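Putative methylthioribose-1-phosphate isomerase (Pyrococcus horikoshii OT3, PDB 6A34) probably catalyses the interconversion of methylthioribose-1-phosphate and methylthioribulose-1-phosphate in the methionine salvage pathway. Local coordinates at residues 164-169 against 197-202; 170-175 against 211-216; 178-183 against 241-246; 264-269 against 328-333. One frame throughout, in Å; residues are numbered along the deposited sequence.

In the fold
All four contacts belong to the Rossmann-like part of the chain, built on a mixed sheet whose central strands run parallel. Contacts 1, 2 and 3 alternate along the sequence and touch one another, their centres 10 to 11 Å apart. Strands 161-165 and 241-244, neighbours in the sheet, carry contacts 1 and 3, while contact 2 ties the loop after 161-165 to helix 206-217. Contact 4, later in the chain, joins helix 261-270 to the loop before strand 333-336 and packs on contacts 1 and 3, its centre about 24 Å from that of contact 2. C167, the predicted transition-state stabiliser, is in contact 1; V244 and L172 lie near predicted substrate-binding residues, so contacts 1-3 probably border the active site.

Contact 1. Residues 164-169 against 197-202; sequences LTHCNA and WLDETR
A first torsion of -162° puts CG of H166 opposite its backbone N and carries the imidazole across to D199, whose own CG lies opposite its carbonyl carbon and beside the backbone N. ND1 donates to D199 OD2 over 2.7 Å. The bond is nearly straight, with 167° at the hydrogen; OD2 sits in the ring plane and uses its anti lone pair. The carboxylate plane is turned 84° from the imidazole, and with the anti lone pair in use OD1 faces away from the ring. It packs 3.8 Å from L164 CD1 and has no polar partner in the model, although it is buried. T201 covers a face of the imidazole, with OG1 over the ring centre and CG2 3.5 Å from H166 NE2. The second ring nitrogen bonds I259 O, which helps fix the rotation of the ring. T201 OG1 also does backbone work: it accepts from C167 N at 2.8 Å and donates to D199 O. These side chains stand at the C-terminal ends of strands 161-165 and 193-199, which with helix 180-189 between them form a beta-alpha-beta crossover. Parallel pairing rests on T165 N to W197 O at 2.9 Å and D199 N to T165 O at 3.2 Å. On one face of the sheet L164 CD2 meets W197 CB; on the other, T165 CG2 lies alongside L198 CD2 at 3.5 Å, while T165 OG1 bonds I243 O. Just past the strand, C167, the predicted transition-state stabiliser, shares a water with D199 through their carbonyl oxygens.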
loop_
_atom_site.group_PDB
_atom_site.type_symbol
_atom_site.label_atom_id
_atom_site.label_comp_id
_atom_site.label_asym_id
_atom_site.label_seq_id
_atom_site.Cartn_x
_atom_site.Cartn_y
_atom_site.Cartn_z
ATOM N N LEU A 164 -15.395 -3.511 4.743
ATOM C CA LEU A 164 -13.947 -3.426 4.382
ATOM C C LEU A 164 -13.108 -3.773 5.621
ATOM O O LEU A 164 -13.441 -3.442 6.741
ATOM C CB LEU A 164 -13.723 -2.055 3.722
ATOM C CG LEU A 164 -12.382 -1.309 3.687
ATOM C CD1 LEU A 164 -11.237 -1.911 4.462
ATOM C CD2 LEU A 164 -11.962 -0.975 2.264
ATOM N N THR A 165 -12.046 -4.528 5.401
ATOM C CA THR A 165 -11.138 -4.878 6.480
ATOM C C THR A 165 -9.701 -4.782 5.978
ATOM O O THR A 165 -9.433 -4.390 4.819
ATOM C CB THR A 165 -11.482 -6.247 7.084
ATOM O OG1 THR A 165 -10.835 -6.430 8.349
ATOM C CG2 THR A 165 -11.128 -7.391 6.174
ATOM N N HIS A 166 -8.806 -5.076 6.924
ATOM C CA HIS A 166 -7.416 -4.798 6.866
ATOM C C HIS A 166 -6.668 -5.954 7.524
ATOM O O HIS A 166 -7.105 -6.494 8.544
ATOM C CB HIS A 166 -7.166 -3.459 7.570
ATOM C CG HIS A 166 -5.858 -2.813 7.237
ATOM N ND1 HIS A 166 -5.663 -2.110 6.075
ATOM C CD2 HIS A 166 -4.692 -2.729 7.912
ATOM C CE1 HIS A 166 -4.429 -1.624 6.044
ATOM N NE2 HIS A 166 -3.811 -1.982 7.157
ATOM N N CYS A 167 -5.521 -6.302 6.950
ATOM C CA CYS A 167 -4.635 -7.325 7.485
ATOM C C CYS A 167 -5.326 -8.690 7.465
ATOM O O CYS A 167 -6.166 -8.938 6.591
ATOM C CB CYS A 167 -4.145 -6.996 8.895
ATOM S SG CYS A 167 -2.538 -7.772 9.232
ATOM N N ASN A 168 -4.918 -9.564 8.406
ATOM C CA ASN A 168 -5.517 -10.895 8.621
ATOM C C ASN A 168 -5.877 -11.080 10.102
ATOM O O ASN A 168 -4.985 -11.199 10.968
ATOM C CB ASN A 168 -4.611 -12.075 8.234
ATOM C CG ASN A 168 -5.327 -13.403 8.420
ATOM O OD1 ASN A 168 -4.942 -14.203 9.273
ATOM N ND2 ASN A 168 -6.389 -13.635 7.652
ATOM N N ALA A 169 -7.190 -11.147 10.334
ATOM C CA ALA A 169 -7.787 -11.386 11.613
ATOM C C ALA A 169 -8.863 -12.452 11.422
ATOM O O ALA A 169 -9.913 -12.425 12.069
ATOM C CB ALA A 169 -8.351 -10.113 12.184
ATOM N N TRP A 197 -14.396 -6.047 1.045
ATOM C CA TRP A 197 -13.138 -5.455 0.574
ATOM C C TRP A 197 -12.000 -5.885 1.496
ATOM O O TRP A 197 -12.125 -5.778 2.747
ATOM C CB TRP A 197 -13.197 -3.929 0.569
ATOM C CG TRP A 197 -14.244 -3.359 -0.317
ATOM C CD1 TRP A 197 -15.478 -2.943 0.057
ATOM C CD2 TRP A 197 -14.146 -3.135 -1.731
ATOM N NE1 TRP A 197 -16.145 -2.454 -1.029
ATOM C CE2 TRP A 197 -15.354 -2.551 -2.135
ATOM C CE3 TRP A 197 -13.144 -3.350 -2.686
ATOM C CZ2 TRP A 197 -15.596 -2.160 -3.450
ATOM C CZ3 TRP A 197 -13.385 -2.984 -3.994
ATOM C CH2 TRP A 197 -14.599 -2.401 -4.374
ATOM N N LEU A 198 -10.887 -6.282 0.878
ATOM C CA LEU A 198 -9.656 -6.675 1.567
ATOM C C LEU A 198 -8.495 -5.788 1.120
ATOM O O LEU A 198 -8.061 -5.885 -0.036
ATOM C CB LEU A 198 -9.316 -8.127 1.225
ATOM C CG LEU A 198 -10.377 -9.137 1.627
ATOM C CD1 LEU A 198 -9.960 -10.541 1.153
ATOM C CD2 LEU A 198 -10.609 -9.093 3.131
ATOM N N ASP A 199 -7.988 -4.962 2.045
ATOM C CA ASP A 199 -6.743 -4.227 1.849
ATOM C C ASP A 199 -5.623 -5.266 1.804
ATOM O O ASP A 199 -5.556 -6.121 2.690
ATOM C CB ASP A 199 -6.473 -3.246 2.989
ATOM C CG ASP A 199 -7.429 -2.066 3.107
ATOM O OD1 ASP A 199 -8.168 -1.788 2.155
ATOM O OD2 ASP A 199 -7.407 -1.413 4.170
ATOM N N GLU A 200 -4.733 -5.180 0.810
ATOM C CA GLU A 200 -3.647 -6.155 0.689
ATOM C C GLU A 200 -2.753 -6.128 1.935
ATOM O O GLU A 200 -2.218 -7.184 2.322
ATOM C CB GLU A 200 -2.872 -5.957 -0.614
ATOM C CG GLU A 200 -2.184 -4.607 -0.797
ATOM C CD GLU A 200 -1.346 -4.565 -2.076
ATOM O OE1 GLU A 200 -1.373 -5.588 -2.792
ATOM O OE2 GLU A 200 -0.639 -3.532 -2.351
ATOM N N THR A 201 -2.560 -4.918 2.503
ATOM C CA THR A 201 -1.860 -4.640 3.770
ATOM C C THR A 201 -0.337 -4.826 3.670
ATOM O O THR A 201 0.268 -5.733 4.284
ATOM C CB THR A 201 -2.439 -5.466 4.924
ATOM O OG1 THR A 201 -3.864 -5.493 4.809
ATOM C CG2 THR A 201 -2.079 -4.872 6.269
ATOM N N ARG A 202 0.288 -3.918 2.923
ATOM C CA ARG A 202 1.722 -3.770 2.879
ATOM C C ARG A 202 2.197 -3.310 4.255
ATOM O O ARG A 202 1.432 -2.686 4.983
ATOM C CB ARG A 202 2.140 -2.743 1.813
ATOM C CG ARG A 202 2.248 -3.298 0.398
ATOM C CD ARG A 202 3.449 -4.206 0.183
ATOM N NE ARG A 202 4.704 -3.480 0.173
ATOM C CZ ARG A 202 5.899 -4.048 0.209
ATOM N NH1 ARG A 202 6.007 -5.350 0.441
ATOM N NH2 ARG A 202 6.967 -3.293 0.018
HETATM O O HOH W 1 -7.426 -7.556 4.478
#

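Contact 2. Residues 170-175 against 211-216; sequences GSLATV and SAWEYS
Hydrogen bonds dominate where E214 meets S171 and L172. A chi1 of 54° sets E214 CG between its backbone N and carbonyl carbon, and the extended chain beyond it delivers the carboxylate to two successive backbone N-H groups. S171 N donates to E214 OE1 at 2.8 Å, on the syn lone pair, with 153° at the hydrogen. L172 N reaches E214 OE2 at 3.1 Å and comes from above the carboxylate plane, 36° out of it. The group is gripped further from outside: R185 of helix 180-189 makes a salt bridge to OE1, and N168 ND2 bonds OE2. That positive neighbour and the paired N-H groups would probably stabilise the buried negative charge.

The two N-H groups lie at the start of the 3-10 segment 171-173, in the loop between the first strand of the Rossmann-like sheet, 161-165, and helix 180-189; E214 belongs to helix 206-217, so one carboxylate joins loop to helix. With an alanine here, both N-H groups would probably lose their shared acceptor and R185 its buried mate.

Van der Waals packing surrounds these bonds. L172 runs against E214 from the opposite direction, its CG 3.4 Å from E214 OE2, and its CD1 approaches W213 CE3 at 4.1 Å, obliquely to the indole. G170 CA lies close by the carboxylate, 3.3 Å from E214 OE2 and 3.4 Å from Y215 OH. A beta carbon at G170 would collide with OE2. L172 also lies close to R57, a predicted substrate-binding residue.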
loop_
_atom_site.group_PDB
_atom_site.type_symbol
_atom_site.label_atom_id
_atom_site.label_comp_id
_atom_site.label_asym_id
_atom_site.label_seq_id
_atom_site.Cartn_x
_atom_site.Cartn_y
_atom_site.Cartn_z
ATOM N N GLY A 170 -8.530 -13.405 10.541
ATOM C CA GLY A 170 -9.368 -14.540 10.162
ATOM C C GLY A 170 -9.002 -15.802 10.937
ATOM O O GLY A 170 -8.324 -15.748 11.967
ATOM N N SER A 171 -9.442 -16.942 10.401
ATOM C CA SER A 171 -9.289 -18.222 11.014
ATOM C C SER A 171 -7.805 -18.524 11.187
ATOM O O SER A 171 -7.406 -19.006 12.195
ATOM C CB SER A 171 -9.980 -19.257 10.204
ATOM O OG SER A 171 -10.065 -20.479 10.898
ATOM N N LEU A 172 -6.985 -18.126 10.213
ATOM C CA LEU A 172 -5.542 -18.387 10.271
ATOM C C LEU A 172 -4.851 -17.627 11.418
ATOM O O LEU A 172 -3.772 -18.026 11.831
ATOM C CB LEU A 172 -4.929 -17.996 8.929
ATOM C CG LEU A 172 -5.454 -18.770 7.726
ATOM C CD1 LEU A 172 -4.916 -18.153 6.448
ATOM C CD2 LEU A 172 -5.073 -20.240 7.818
ATOM N N ALA A 173 -5.436 -16.523 11.901
ATOM C CA ALA A 173 -4.810 -15.704 12.984
ATOM C C ALA A 173 -5.244 -16.184 14.383
ATOM O O ALA A 173 -4.867 -15.600 15.405
ATOM C CB ALA A 173 -5.183 -14.244 12.801
ATOM N N THR A 174 -6.084 -17.216 14.419
ATOM C CA THR A 174 -6.631 -17.764 15.630
ATOM C C THR A 174 -6.611 -19.297 15.537
ATOM O O THR A 174 -6.135 -19.874 14.550
ATOM C CB THR A 174 -8.058 -17.243 15.813
ATOM O OG1 THR A 174 -8.877 -17.778 14.771
ATOM C CG2 THR A 174 -8.113 -15.733 15.764
ATOM N N VAL A 175 -7.183 -19.937 16.558
ATOM C CA VAL A 175 -7.350 -21.367 16.579
ATOM C C VAL A 175 -8.416 -21.719 15.554
ATOM O O VAL A 175 -8.221 -22.658 14.795
ATOM C CB VAL A 175 -7.691 -21.885 17.980
ATOM C CG1 VAL A 175 -7.945 -23.383 17.980
ATOM C CG2 VAL A 175 -6.614 -21.504 18.963
ATOM N N SER A 211 -5.739 -13.416 4.166
ATOM C CA SER A 211 -7.167 -13.143 4.221
ATOM C C SER A 211 -7.815 -13.548 2.882
ATOM O O SER A 211 -8.895 -14.196 2.861
ATOM C CB SER A 211 -7.461 -11.699 4.593
ATOM O OG SER A 211 -7.193 -11.442 5.966
ATOM N N ALA A 212 -7.192 -13.160 1.753
ATOM C CA ALA A 212 -7.836 -13.357 0.441
ATOM C C ALA A 212 -8.064 -14.878 0.220
ATOM O O ALA A 212 -9.103 -15.309 -0.293
ATOM C CB ALA A 212 -7.026 -12.696 -0.656
ATOM N N TRP A 213 -7.097 -15.679 0.676
ATOM C CA TRP A 213 -7.110 -17.100 0.568
ATOM C C TRP A 213 -8.226 -17.717 1.428
ATOM O O TRP A 213 -9.086 -18.382 0.889
ATOM C CB TRP A 213 -5.735 -17.664 0.923
ATOM C CG TRP A 213 -5.737 -19.142 0.757
ATOM C CD1 TRP A 213 -5.538 -19.820 -0.404
ATOM C CD2 TRP A 213 -6.087 -20.117 1.752
ATOM N NE1 TRP A 213 -5.723 -21.155 -0.191
ATOM C CE2 TRP A 213 -6.042 -21.378 1.118
ATOM C CE3 TRP A 213 -6.422 -20.057 3.109
ATOM C CZ2 TRP A 213 -6.327 -22.569 1.791
ATOM C CZ3 TRP A 213 -6.680 -21.239 3.782
ATOM C CH2 TRP A 213 -6.641 -22.474 3.128
ATOM N N GLU A 214 -8.230 -17.480 2.743
ATOM C CA GLU A 214 -9.198 -18.164 3.627
ATOM C C GLU A 214 -10.634 -17.722 3.333
ATOM O O GLU A 214 -11.526 -18.541 3.444
ATOM C CB GLU A 214 -8.892 -18.020 5.118
ATOM C CG GLU A 214 -8.732 -16.599 5.648
ATOM C CD GLU A 214 -8.845 -16.569 7.168
ATOM O OE1 GLU A 214 -9.947 -16.886 7.653
ATOM O OE2 GLU A 214 -7.814 -16.344 7.873
ATOM N N TYR A 215 -10.865 -16.437 3.004
ATOM C CA TYR A 215 -12.238 -15.988 2.834
ATOM C C TYR A 215 -12.750 -16.510 1.496
ATOM O O TYR A 215 -13.948 -16.842 1.353
ATOM C CB TYR A 215 -12.381 -14.468 2.975
ATOM C CG TYR A 215 -12.072 -13.926 4.351
ATOM C CD1 TYR A 215 -12.564 -14.545 5.492
ATOM C CD2 TYR A 215 -11.263 -12.812 4.527
ATOM C CE1 TYR A 215 -12.286 -14.062 6.761
ATOM C CE2 TYR A 215 -10.980 -12.317 5.790
ATOM C CZ TYR A 215 -11.491 -12.941 6.916
ATOM O OH TYR A 215 -11.200 -12.489 8.177
ATOM N N SER A 216 -11.844 -16.572 0.520
ATOM C CA SER A 216 -12.162 -17.203 -0.743
ATOM C C SER A 216 -12.439 -18.710 -0.545
ATOM O O SER A 216 -13.446 -19.215 -0.984
ATOM C CB SER A 216 -11.105 -16.958 -1.772
ATOM O OG SER A 216 -11.629 -17.313 -3.033
#

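Contact 3. Residues 178-183 against 241-246; sequences GTVGSV and AIIVGA
The peptide group joining V244 to G245 is the flat surface engaged here, and V180 lies over one face of it. Methyl CG2 of V180 stands 3.5 Å from G245 N and 3.6 Å from V244 C, almost squarely above the C-N bond; residues 178-183 send no hydrogen bond to the edges of this peptide. G245 has no side chain of its own, and its CA is 4.5 Å from T179 OG1. The rest of the direct side-chain contact is aliphatic. With chi1 of V180 at 169°, CG1 lies opposite the backbone N, leaving CG2 beside that N and turned to the peptide while CG1 faces I243 CG2 at 4.1 Å. The two side chains run antiparallel, passing one another side on. I243 has its CG1 opposite the backbone N too (chi1 -176°), and the chain stays extended, which carries CD1 toward the next turn of the helix. There it meets V183 CG1 at 3.9 Å, and V183 CG2 and CB only slightly farther off. The helix thus offers residues three apart, V180 and V183, to a single isoleucine. A water bridges the ends of the segments, 2.8 Å from T179 OG1 and accepting from A246 N at 3.2 Å. Helix 180-189, which connects strands 161-165 and 193-199, packs by this means on the sheet. I243 also touches I163 and V278, and V180 touches T165 and V278, so the helix start spans strands 161-165, 241-244 and 275-278. V244 points to the other side, onto N257, a predicted substrate-binding residue of strand 255-258.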
loop_
_atom_site.group_PDB
_atom_site.type_symbol
_atom_site.label_atom_id
_atom_site.label_comp_id
_atom_site.label_asym_id
_atom_site.label_seq_id
_atom_site.Cartn_x
_atom_site.Cartn_y
_atom_site.Cartn_z
ATOM N N GLY A 178 -11.576 -16.782 13.463
ATOM C CA GLY A 178 -11.044 -15.428 13.420
ATOM C C GLY A 178 -11.783 -14.506 14.359
ATOM O O GLY A 178 -12.745 -14.915 14.975
ATOM N N THR A 179 -11.287 -13.270 14.479
ATOM C CA THR A 179 -11.990 -12.213 15.176
ATOM C C THR A 179 -12.874 -11.527 14.141
ATOM O O THR A 179 -14.118 -11.717 14.108
ATOM C CB THR A 179 -11.010 -11.338 15.975
ATOM O OG1 THR A 179 -10.000 -10.733 15.163
ATOM C CG2 THR A 179 -10.315 -12.156 17.043
ATOM N N VAL A 180 -12.228 -10.745 13.270
ATOM C CA VAL A 180 -12.909 -10.225 12.110
ATOM C C VAL A 180 -13.538 -11.428 11.383
ATOM O O VAL A 180 -14.704 -11.419 10.972
ATOM C CB VAL A 180 -11.948 -9.439 11.182
ATOM C CG1 VAL A 180 -12.600 -9.136 9.837
ATOM C CG2 VAL A 180 -11.445 -8.149 11.804
ATOM N N GLY A 181 -12.751 -12.480 11.220
ATOM C CA GLY A 181 -13.181 -13.633 10.399
ATOM C C GLY A 181 -14.496 -14.241 10.882
ATOM O O GLY A 181 -15.319 -14.648 10.089
ATOM N N SER A 182 -14.703 -14.279 12.197
ATOM C CA SER A 182 -15.924 -14.823 12.756
ATOM C C SER A 182 -17.108 -13.945 12.385
ATOM O O SER A 182 -18.164 -14.437 12.026
ATOM C CB SER A 182 -15.842 -14.989 14.235
ATOM O OG SER A 182 -16.904 -15.819 14.659
ATOM N N VAL A 183 -16.901 -12.635 12.442
ATOM C CA VAL A 183 -17.994 -11.695 12.212
ATOM C C VAL A 183 -18.452 -11.827 10.767
ATOM O O VAL A 183 -19.635 -11.928 10.521
ATOM C CB VAL A 183 -17.590 -10.246 12.546
ATOM C CG1 VAL A 183 -18.618 -9.244 12.070
ATOM C CG2 VAL A 183 -17.369 -10.088 14.039
ATOM N N ALA A 241 -19.482 -0.261 6.115
ATOM C CA ALA A 241 -18.811 -0.247 7.404
ATOM C C ALA A 241 -17.425 -0.871 7.269
ATOM O O ALA A 241 -17.151 -1.601 6.320
ATOM C CB ALA A 241 -19.635 -0.980 8.431
ATOM N N ILE A 242 -16.558 -0.550 8.231
ATOM C CA ILE A 242 -15.188 -1.018 8.273
ATOM C C ILE A 242 -14.988 -1.772 9.595
ATOM O O ILE A 242 -15.420 -1.332 10.603
ATOM C CB ILE A 242 -14.223 0.172 8.145
ATOM C CG1 ILE A 242 -14.345 0.863 6.791
ATOM C CG2 ILE A 242 -12.816 -0.273 8.434
ATOM C CD1 ILE A 242 -13.822 2.287 6.770
ATOM N N ILE A 243 -14.362 -2.942 9.553
ATOM C CA ILE A 243 -14.094 -3.687 10.741
ATOM C C ILE A 243 -12.635 -4.105 10.689
ATOM O O ILE A 243 -12.152 -4.565 9.652
ATOM C CB ILE A 243 -15.059 -4.880 10.948
ATOM C CG1 ILE A 243 -14.781 -5.569 12.286
ATOM C CG2 ILE A 243 -15.030 -5.879 9.822
ATOM C CD1 ILE A 243 -15.841 -6.538 12.726
ATOM N N VAL A 244 -11.954 -3.896 11.815
ATOM C CA VAL A 244 -10.574 -4.271 11.962
ATOM C C VAL A 244 -10.396 -5.041 13.267
ATOM O O VAL A 244 -11.223 -4.971 14.168
ATOM C CB VAL A 244 -9.648 -3.051 11.921
ATOM C CG1 VAL A 244 -9.760 -2.327 10.589
ATOM C CG2 VAL A 244 -9.905 -2.138 13.103
ATOM N N GLY A 245 -9.306 -5.798 13.344
ATOM C CA GLY A 245 -8.907 -6.418 14.601
ATOM C C GLY A 245 -8.107 -5.436 15.437
ATOM O O GLY A 245 -8.054 -4.264 15.126
ATOM N N ALA A 246 -7.488 -5.925 16.520
ATOM C CA ALA A 246 -6.645 -5.098 17.387
ATOM C C ALA A 246 -5.507 -5.946 17.935
ATOM O O ALA A 246 -5.761 -7.028 18.448
ATOM C CB ALA A 246 -7.461 -4.517 18.510
HETATM O O HOH W 2 -8.604 -8.934 16.757
#

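Contact 4. Residues 264-269 against 328-333; sequences LAVLAR and HKYLTG
Y330 makes this a helix-to-loop packing contact, a tyrosine from a short 3-10 segment packed against helix 261-270. The loop 328-333 leads directly into strand 333-336. Most of the contact is apolar: Y330 CB lies 3.7 Å from A265 CB, and farther out along the ring V266 CG2 runs alongside, 3.8 Å from Y330 CZ. Y330 holds its CG opposite its carbonyl carbon (chi1 -65°), which turns the ring onto the helix between A265, V266 and R269. R269 bends at its second and third torsions, and its guanidinium takes Y330 CE1 over one face, with NE 3.3 Å from that atom. The two planes are 42° apart, so this is tilted packing rather than a parallel stack. In the Rossmann-like fold, helix 261-270 runs into strand 275-278, and 333-336 is the next strand beyond it. The loop therefore packs on the helix preceding its neighbouring strand. A water donates to both A265 O at 2.8 Å and Y330 O at 2.9 Å, linking the backbones. An alanine in place of Y330 is likely to open a gap beside A265 and V266 and take away the ring carbon that lies over the R269 guanidinium. R269 NH1 comes to 3.0 Å from K329 NZ, a doubtful approach of two donors at the exposed margin; R269 NH2 makes its salt bridge with E270 of the second subunit.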
loop_
_atom_site.group_PDB
_atom_site.type_symbol
_atom_site.label_atom_id
_atom_site.label_comp_id
_atom_site.label_asym_id
_atom_site.label_seq_id
_atom_site.Cartn_x
_atom_site.Cartn_y
_atom_site.Cartn_z
ATOM N N LEU A 264 -7.308 4.201 7.833
ATOM C CA LEU A 264 -8.718 3.755 7.665
ATOM C C LEU A 264 -9.648 4.475 8.648
ATOM O O LEU A 264 -10.763 4.823 8.310
ATOM C CB LEU A 264 -8.797 2.242 7.913
ATOM C CG LEU A 264 -8.189 1.348 6.838
ATOM C CD1 LEU A 264 -8.405 -0.120 7.196
ATOM C CD2 LEU A 264 -8.772 1.686 5.469
ATOM N N ALA A 265 -9.222 4.588 9.903
ATOM C CA ALA A 265 -10.039 5.280 10.940
ATOM C C ALA A 265 -10.323 6.724 10.479
ATOM O O ALA A 265 -11.462 7.186 10.537
ATOM C CB ALA A 265 -9.326 5.246 12.280
ATOM N N VAL A 266 -9.298 7.406 9.958
ATOM C CA VAL A 266 -9.443 8.807 9.560
ATOM C C VAL A 266 -10.298 8.857 8.300
ATOM O O VAL A 266 -11.264 9.580 8.268
ATOM C CB VAL A 266 -8.086 9.509 9.380
ATOM C CG1 VAL A 266 -8.216 10.887 8.725
ATOM C CG2 VAL A 266 -7.386 9.638 10.720
ATOM N N LEU A 267 -10.056 7.969 7.341
ATOM C CA LEU A 267 -10.951 7.984 6.146
ATOM C C LEU A 267 -12.378 7.577 6.456
ATOM O O LEU A 267 -13.295 8.163 5.877
ATOM C CB LEU A 267 -10.378 7.101 5.064
ATOM C CG LEU A 267 -9.058 7.615 4.515
ATOM C CD1 LEU A 267 -8.335 6.410 3.940
ATOM C CD2 LEU A 267 -9.313 8.688 3.475
ATOM N N ALA A 268 -12.581 6.618 7.356
ATOM C CA ALA A 268 -13.964 6.218 7.697
ATOM C C ALA A 268 -14.754 7.426 8.195
ATOM O O ALA A 268 -15.899 7.689 7.786
ATOM C CB ALA A 268 -13.972 5.128 8.731
ATOM N N ARG A 269 -14.109 8.168 9.081
ATOM C CA ARG A 269 -14.691 9.323 9.737
ATOM C C ARG A 269 -15.057 10.381 8.691
ATOM O O ARG A 269 -16.151 10.924 8.725
ATOM C CB ARG A 269 -13.705 9.856 10.780
ATOM C CG ARG A 269 -14.315 10.845 11.765
ATOM C CD ARG A 269 -13.636 12.195 11.707
ATOM N NE ARG A 269 -12.748 12.444 12.841
ATOM C CZ ARG A 269 -11.746 13.321 12.813
ATOM N NH1 ARG A 269 -11.178 13.753 13.932
ATOM N NH2 ARG A 269 -11.304 13.747 11.646
ATOM N N HIS A 328 -9.303 6.622 20.237
ATOM C CA HIS A 328 -10.600 5.976 20.503
ATOM C C HIS A 328 -11.765 6.707 19.836
ATOM O O HIS A 328 -12.732 6.075 19.513
ATOM C CB HIS A 328 -10.863 5.809 22.004
ATOM C CG HIS A 328 -10.887 7.095 22.752
ATOM N ND1 HIS A 328 -12.033 7.894 22.826
ATOM C CD2 HIS A 328 -9.913 7.725 23.438
ATOM C CE1 HIS A 328 -11.737 8.987 23.520
ATOM N NE2 HIS A 328 -10.432 8.902 23.906
ATOM N N LYS A 329 -11.649 8.016 19.615
ATOM C CA LYS A 329 -12.732 8.826 19.108
ATOM C C LYS A 329 -13.181 8.427 17.686
ATOM O O LYS A 329 -14.338 8.728 17.259
ATOM C CB LYS A 329 -12.329 10.304 19.149
ATOM C CG LYS A 329 -11.245 10.722 18.166
ATOM C CD LYS A 329 -11.075 12.237 18.074
ATOM C CE LYS A 329 -10.034 12.666 17.064
ATOM N NZ LYS A 329 -10.130 14.108 16.746
ATOM N N TYR A 330 -12.295 7.775 16.937
ATOM C CA TYR A 330 -12.602 7.244 15.626
ATOM C C TYR A 330 -13.456 5.967 15.706
ATOM O O TYR A 330 -13.991 5.535 14.676
ATOM C CB TYR A 330 -11.284 6.988 14.872
ATOM C CG TYR A 330 -10.496 8.240 14.569
ATOM C CD1 TYR A 330 -10.922 9.094 13.577
ATOM C CD2 TYR A 330 -9.337 8.577 15.231
ATOM C CE1 TYR A 330 -10.275 10.279 13.291
ATOM C CE2 TYR A 330 -8.634 9.741 14.924
ATOM C CZ TYR A 330 -9.111 10.601 13.951
ATOM O OH TYR A 330 -8.500 11.785 13.614
ATOM N N LEU A 331 -13.591 5.351 16.894
ATOM C CA LEU A 331 -14.330 4.065 17.017
ATOM C C LEU A 331 -15.829 4.320 17.189
ATOM O O LEU A 331 -16.241 5.080 18.034
ATOM C CB LEU A 331 -13.819 3.245 18.198
ATOM C CG LEU A 331 -12.491 2.533 18.000
ATOM C CD1 LEU A 331 -11.913 2.076 19.336
ATOM C CD2 LEU A 331 -12.660 1.338 17.082
ATOM N N THR A 332 -16.635 3.592 16.414
ATOM C CA THR A 332 -18.066 3.538 16.620
ATOM C C THR A 332 -18.357 2.601 17.805
ATOM O O THR A 332 -19.227 2.848 18.576
ATOM C CB THR A 332 -18.776 3.101 15.338
ATOM O OG1 THR A 332 -18.380 3.961 14.269
ATOM C CG2 THR A 332 -20.279 3.117 15.495
ATOM N N GLY A 333 -17.649 1.481 17.878
ATOM C CA GLY A 333 -17.760 0.539 18.975
ATOM C C GLY A 333 -16.631 -0.471 18.975
ATOM O O GLY A 333 -15.862 -0.569 18.004
HETATM O O HOH W 3 -13.809 6.645 12.017
#